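Local coordinates for C24 protein (Bizionia argentinensis JUB59, PDB 6OV6) that probably forms the receptor-binding tip of the long tail fibre of a temperate bacteriophage and binds manganese, at residues 66-77 with 100-111. Sequence-based numbering, arbitrary orientation.
Sequences FVGGQTQSRVKI and VTFASGTGSISW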
loop_
_atom_site.group_PDB
_atom_site.type_symbol
_atom_site.label_atom_id
_atom_site.label_comp_id
_atom_site.label_asym_id
_atom_site.label_seq_id
_atom_site.Cartn_x
_atom_site.Cartn_y
_atom_site.Cartn_z
ATOM N N PHE A 66 20.125 40.864 20.325
ATOM C CA PHE A 66 20.569 39.882 21.295
ATOM C C PHE A 66 22.078 39.970 21.358
ATOM O O PHE A 66 22.751 39.909 20.312
ATOM C CB PHE A 66 20.127 38.450 20.923
ATOM C CG PHE A 66 20.614 37.401 21.901
ATOM C CD1 PHE A 66 19.902 37.124 23.061
ATOM C CD2 PHE A 66 21.798 36.701 21.668
ATOM C CE1 PHE A 66 20.352 36.157 23.972
ATOM C CE2 PHE A 66 22.238 35.714 22.569
ATOM C CZ PHE A 66 21.512 35.450 23.716
ATOM N N VAL A 67 22.606 40.097 22.582
ATOM C CA VAL A 67 24.056 40.136 22.807
ATOM C C VAL A 67 24.465 38.758 23.337
ATOM O O VAL A 67 24.053 38.357 24.425
ATOM C CB VAL A 67 24.506 41.308 23.732
ATOM C CG1 VAL A 67 26.013 41.216 24.061
ATOM C CG2 VAL A 67 24.183 42.657 23.095
ATOM N N GLY A 68 25.217 38.027 22.528
ATOM C CA GLY A 68 25.690 36.699 22.888
ATOM C C GLY A 68 26.907 36.721 23.789
ATOM O O GLY A 68 27.248 37.754 24.375
ATOM N N GLY A 69 27.551 35.571 23.880
ATOM C CA GLY A 69 28.731 35.322 24.703
ATOM C C GLY A 69 28.679 33.891 25.187
ATOM O O GLY A 69 28.139 33.034 24.478
ATOM N N GLN A 70 29.182 33.629 26.409
ATOM C CA GLN A 70 29.155 32.289 27.006
ATOM C C GLN A 70 27.708 31.852 27.247
ATOM O O GLN A 70 26.969 32.534 27.956
ATOM C CB GLN A 70 29.967 32.226 28.330
ATOM C CG GLN A 70 31.494 32.293 28.155
ATOM C CD GLN A 70 32.097 31.135 27.381
ATOM O OE1 GLN A 70 31.915 29.954 27.713
ATOM N NE2 GLN A 70 32.852 31.467 26.342
ATOM N N THR A 71 27.299 30.742 26.615
ATOM C CA THR A 71 25.939 30.191 26.731
ATOM C C THR A 71 25.582 29.945 28.175
ATOM O O THR A 71 26.358 29.321 28.906
ATOM C CB THR A 71 25.793 28.915 25.884
ATOM O OG1 THR A 71 26.313 29.167 24.587
ATOM C CG2 THR A 71 24.349 28.414 25.786
ATOM N N GLN A 72 24.418 30.472 28.584
ATOM C CA GLN A 72 23.826 30.345 29.911
ATOM C C GLN A 72 22.419 29.770 29.751
ATOM O O GLN A 72 21.908 29.700 28.631
ATOM C CB GLN A 72 23.772 31.704 30.631
ATOM C CG GLN A 72 25.107 32.203 31.174
ATOM C CD GLN A 72 24.934 33.455 32.017
ATOM O OE1 GLN A 72 24.094 33.531 32.928
ATOM N NE2 GLN A 72 25.736 34.462 31.736
ATOM N N SER A 73 21.802 29.345 30.856
ATOM C CA SER A 73 20.474 28.747 30.817
ATOM C C SER A 73 19.354 29.775 30.729
ATOM O O SER A 73 18.236 29.412 30.374
ATOM C CB SER A 73 20.254 27.805 31.998
ATOM O OG SER A 73 20.395 28.461 33.243
ATOM N N ARG A 74 19.645 31.046 31.076
ATOM C CA ARG A 74 18.645 32.119 31.084
ATOM C C ARG A 74 19.076 33.385 30.378
ATOM O O ARG A 74 20.262 33.678 30.276
ATOM C CB ARG A 74 18.124 32.433 32.509
ATOM C CG ARG A 74 17.611 31.199 33.256
ATOM C CD ARG A 74 17.011 31.507 34.603
ATOM N NE ARG A 74 15.649 32.027 34.486
ATOM C CZ ARG A 74 14.566 31.268 34.358
ATOM N NH1 ARG A 74 14.676 29.945 34.293
ATOM N NH2 ARG A 74 13.368 31.824 34.254
ATOM N N VAL A 75 18.082 34.145 29.886
ATOM C CA VAL A 75 18.281 35.428 29.216
ATOM C C VAL A 75 17.372 36.462 29.855
ATOM O O VAL A 75 16.365 36.115 30.486
ATOM C CB VAL A 75 18.125 35.397 27.653
ATOM C CG1 VAL A 75 19.201 34.522 27.012
ATOM C CG2 VAL A 75 16.719 34.972 27.207
ATOM N N LYS A 76 17.696 37.735 29.663
ATOM C CA LYS A 76 16.829 38.793 30.159
ATOM C C LYS A 76 16.941 40.041 29.335
ATOM O O LYS A 76 17.941 40.228 28.649
ATOM C CB LYS A 76 16.934 39.014 31.690
ATOM C CG LYS A 76 17.766 40.176 32.174
ATOM C CD LYS A 76 18.056 40.096 33.667
ATOM C CE LYS A 76 16.872 40.391 34.541
ATOM N NZ LYS A 76 17.246 40.310 35.986
ATOM N N ILE A 77 15.906 40.886 29.393
ATOM C CA ILE A 77 15.946 42.182 28.742
ATOM C C ILE A 77 16.732 43.096 29.693
ATOM O O ILE A 77 16.318 43.260 30.834
ATOM C CB ILE A 77 14.505 42.724 28.464
ATOM C CG1 ILE A 77 13.752 41.819 27.419
ATOM C CG2 ILE A 77 14.548 44.216 28.033
ATOM C CD1 ILE A 77 12.209 41.900 27.505
ATOM N N VAL A 100 18.576 42.145 24.701
ATOM C CA VAL A 100 18.494 40.877 25.419
ATOM C C VAL A 100 19.887 40.277 25.465
ATOM O O VAL A 100 20.631 40.381 24.488
ATOM C CB VAL A 100 17.445 39.944 24.754
ATOM C CG1 VAL A 100 17.440 38.535 25.356
ATOM C CG2 VAL A 100 16.060 40.566 24.873
ATOM N N THR A 101 20.232 39.657 26.608
ATOM C CA THR A 101 21.500 38.958 26.810
ATOM C C THR A 101 21.374 37.809 27.805
ATOM O O THR A 101 20.347 37.690 28.481
ATOM C CB THR A 101 22.676 39.933 27.083
ATOM O OG1 THR A 101 23.890 39.223 26.839
ATOM C CG2 THR A 101 22.680 40.497 28.492
ATOM N N PHE A 102 22.431 36.983 27.933
ATOM C CA PHE A 102 22.438 35.942 28.949
ATOM C C PHE A 102 22.534 36.642 30.292
ATOM O O PHE A 102 23.353 37.560 30.476
ATOM C CB PHE A 102 23.611 34.973 28.759
ATOM C CG PHE A 102 23.484 34.125 27.516
ATOM C CD1 PHE A 102 22.483 33.164 27.410
ATOM C CD2 PHE A 102 24.367 34.283 26.459
ATOM C CE1 PHE A 102 22.369 32.370 26.259
ATOM C CE2 PHE A 102 24.266 33.482 25.322
ATOM C CZ PHE A 102 23.267 32.526 25.230
ATOM N N ALA A 103 21.627 36.278 31.187
ATOM C CA ALA A 103 21.499 36.870 32.507
ATOM C C ALA A 103 20.655 35.994 33.394
ATOM O O ALA A 103 20.249 34.916 32.973
ATOM C CB ALA A 103 20.930 38.290 32.412
ATOM N N SER A 104 20.464 36.384 34.646
ATOM C CA SER A 104 19.710 35.552 35.584
ATOM C C SER A 104 18.911 36.461 36.518
ATOM O O SER A 104 18.951 37.684 36.363
ATOM C CB SER A 104 20.671 34.647 36.360
ATOM O OG SER A 104 21.835 35.362 36.759
ATOM N N GLY A 105 18.175 35.860 37.452
ATOM C CA GLY A 105 17.368 36.607 38.418
ATOM C C GLY A 105 15.991 36.991 37.918
ATOM O O GLY A 105 15.553 36.511 36.875
ATOM N N THR A 106 15.314 37.872 38.671
ATOM C CA THR A 106 13.964 38.380 38.400
ATOM C C THR A 106 13.853 38.909 36.974
ATOM O O THR A 106 14.646 39.762 36.576
ATOM C CB THR A 106 13.576 39.418 39.484
ATOM O OG1 THR A 106 13.533 38.738 40.738
ATOM C CG2 THR A 106 12.224 40.102 39.223
ATOM N N GLY A 107 12.883 38.390 36.221
ATOM C CA GLY A 107 12.666 38.805 34.843
ATOM C C GLY A 107 13.356 37.948 33.807
ATOM O O GLY A 107 13.005 38.034 32.627
ATOM N N SER A 108 14.325 37.087 34.233
ATOM C CA SER A 108 15.001 36.199 33.292
ATOM C C SER A 108 14.068 35.081 32.797
ATOM O O SER A 108 13.119 34.700 33.485
ATOM C CB SER A 108 16.308 35.635 33.864
ATOM O OG SER A 108 16.056 34.707 34.909
ATOM N N ILE A 109 14.325 34.607 31.585
ATOM C CA ILE A 109 13.537 33.600 30.878
ATOM C C ILE A 109 14.475 32.476 30.521
ATOM O O ILE A 109 15.603 32.739 30.077
ATOM C CB ILE A 109 12.937 34.223 29.552
ATOM C CG1 ILE A 109 12.266 35.608 29.740
ATOM C CG2 ILE A 109 12.074 33.246 28.754
ATOM C CD1 ILE A 109 11.108 35.719 30.727
ATOM N N SER A 110 13.992 31.227 30.625
ATOM C CA SER A 110 14.763 30.056 30.212
ATOM C C SER A 110 15.085 30.194 28.715
ATOM O O SER A 110 14.170 30.378 27.908
ATOM C CB SER A 110 13.952 28.783 30.441
ATOM O OG SER A 110 14.623 27.658 29.904
ATOM N N TRP A 111 16.372 30.153 28.361
ATOM C CA TRP A 111 16.841 30.244 26.975
ATOM C C TRP A 111 16.336 29.084 26.107
ATOM O O TRP A 111 16.126 29.283 24.920
ATOM C CB TRP A 111 18.369 30.355 26.925
ATOM C CG TRP A 111 18.998 30.481 25.560
ATOM C CD1 TRP A 111 19.997 29.699 25.052
ATOM C CD2 TRP A 111 18.732 31.488 24.564
ATOM N NE1 TRP A 111 20.370 30.153 23.809
ATOM C CE2 TRP A 111 19.604 31.241 23.478
ATOM C CE3 TRP A 111 17.822 32.560 24.471
ATOM C CZ2 TRP A 111 19.596 32.024 22.314
ATOM C CZ3 TRP A 111 17.859 33.370 23.348
ATOM C CH2 TRP A 111 18.737 33.103 22.284
HETATM O O HOH W 1 24.027 35.143 35.144
HETATM O O HOH W 2 21.546 32.618 32.903
HETATM O O HOH W 3 13.479 39.907 30.665
#
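Phe66 turns the edge of its ring onto one face of Phe102 in a T-shaped stack, with planes at 87° and CZ of Phe66 3.7 Å from CZ of Phe102. Over the other face of Phe102 runs the backbone of the loop leading into strand 74-77, where CA of Thr71 makes a CH-pi contact and N of Gln72 lies close by. Trp111 completes the cluster: its six-membered ring lies nearly parallel to Phe66 but slid aside, centroids 4.8 Å apart. With chi1 at 178°, CG of Phe66 swings opposite the backbone N, and the ring reaches both aromatic partners as well as Val100, whose CG1 meets its CD1 at 3.6 Å. Val75 presses CG1 on CE3 of Trp111 (3.5 Å) and on CD1 of Phe102; a beta-branched valine suits this buried strand position, its short CG1 touching two rings at once.

The backbone knits strands 62-70, 74-81, 96-102 and 109-110 into a mixed sheet, away from the manganese site. Strand 100-102 pairs parallel with the strand of Phe66, Val67 N donating to Val100 O, and antiparallel with 74-77, where Lys76 exchanges both backbone bonds with Thr101. Val75 does likewise with Ile109. Thr101 OG1 donates to O of Val67 at 2.6 Å.

Outside the aromatic core, Arg74 approaches Ser108 side-on: NE donates to OG at 2.7 Å, within the guanidinium plane, while NH2 reaches the serine's O from above the carbonyl plane. O of Gly105 accepts from both OG and N of Ser108, bracing the type II turn, where Gly107 suits a positive phi that would jam a side chain against the preceding carbonyl O. Lys76 lays its methylenes along CB of Ala103 and bends at chi3, bringing NZ to O of Thr106 (2.7 Å) and O of Ser104. Within this contact both cations thus end on neutral acceptors, their bonds probably strengthened by charge, and Ala103 N adds a backbone bond to Arg74 O.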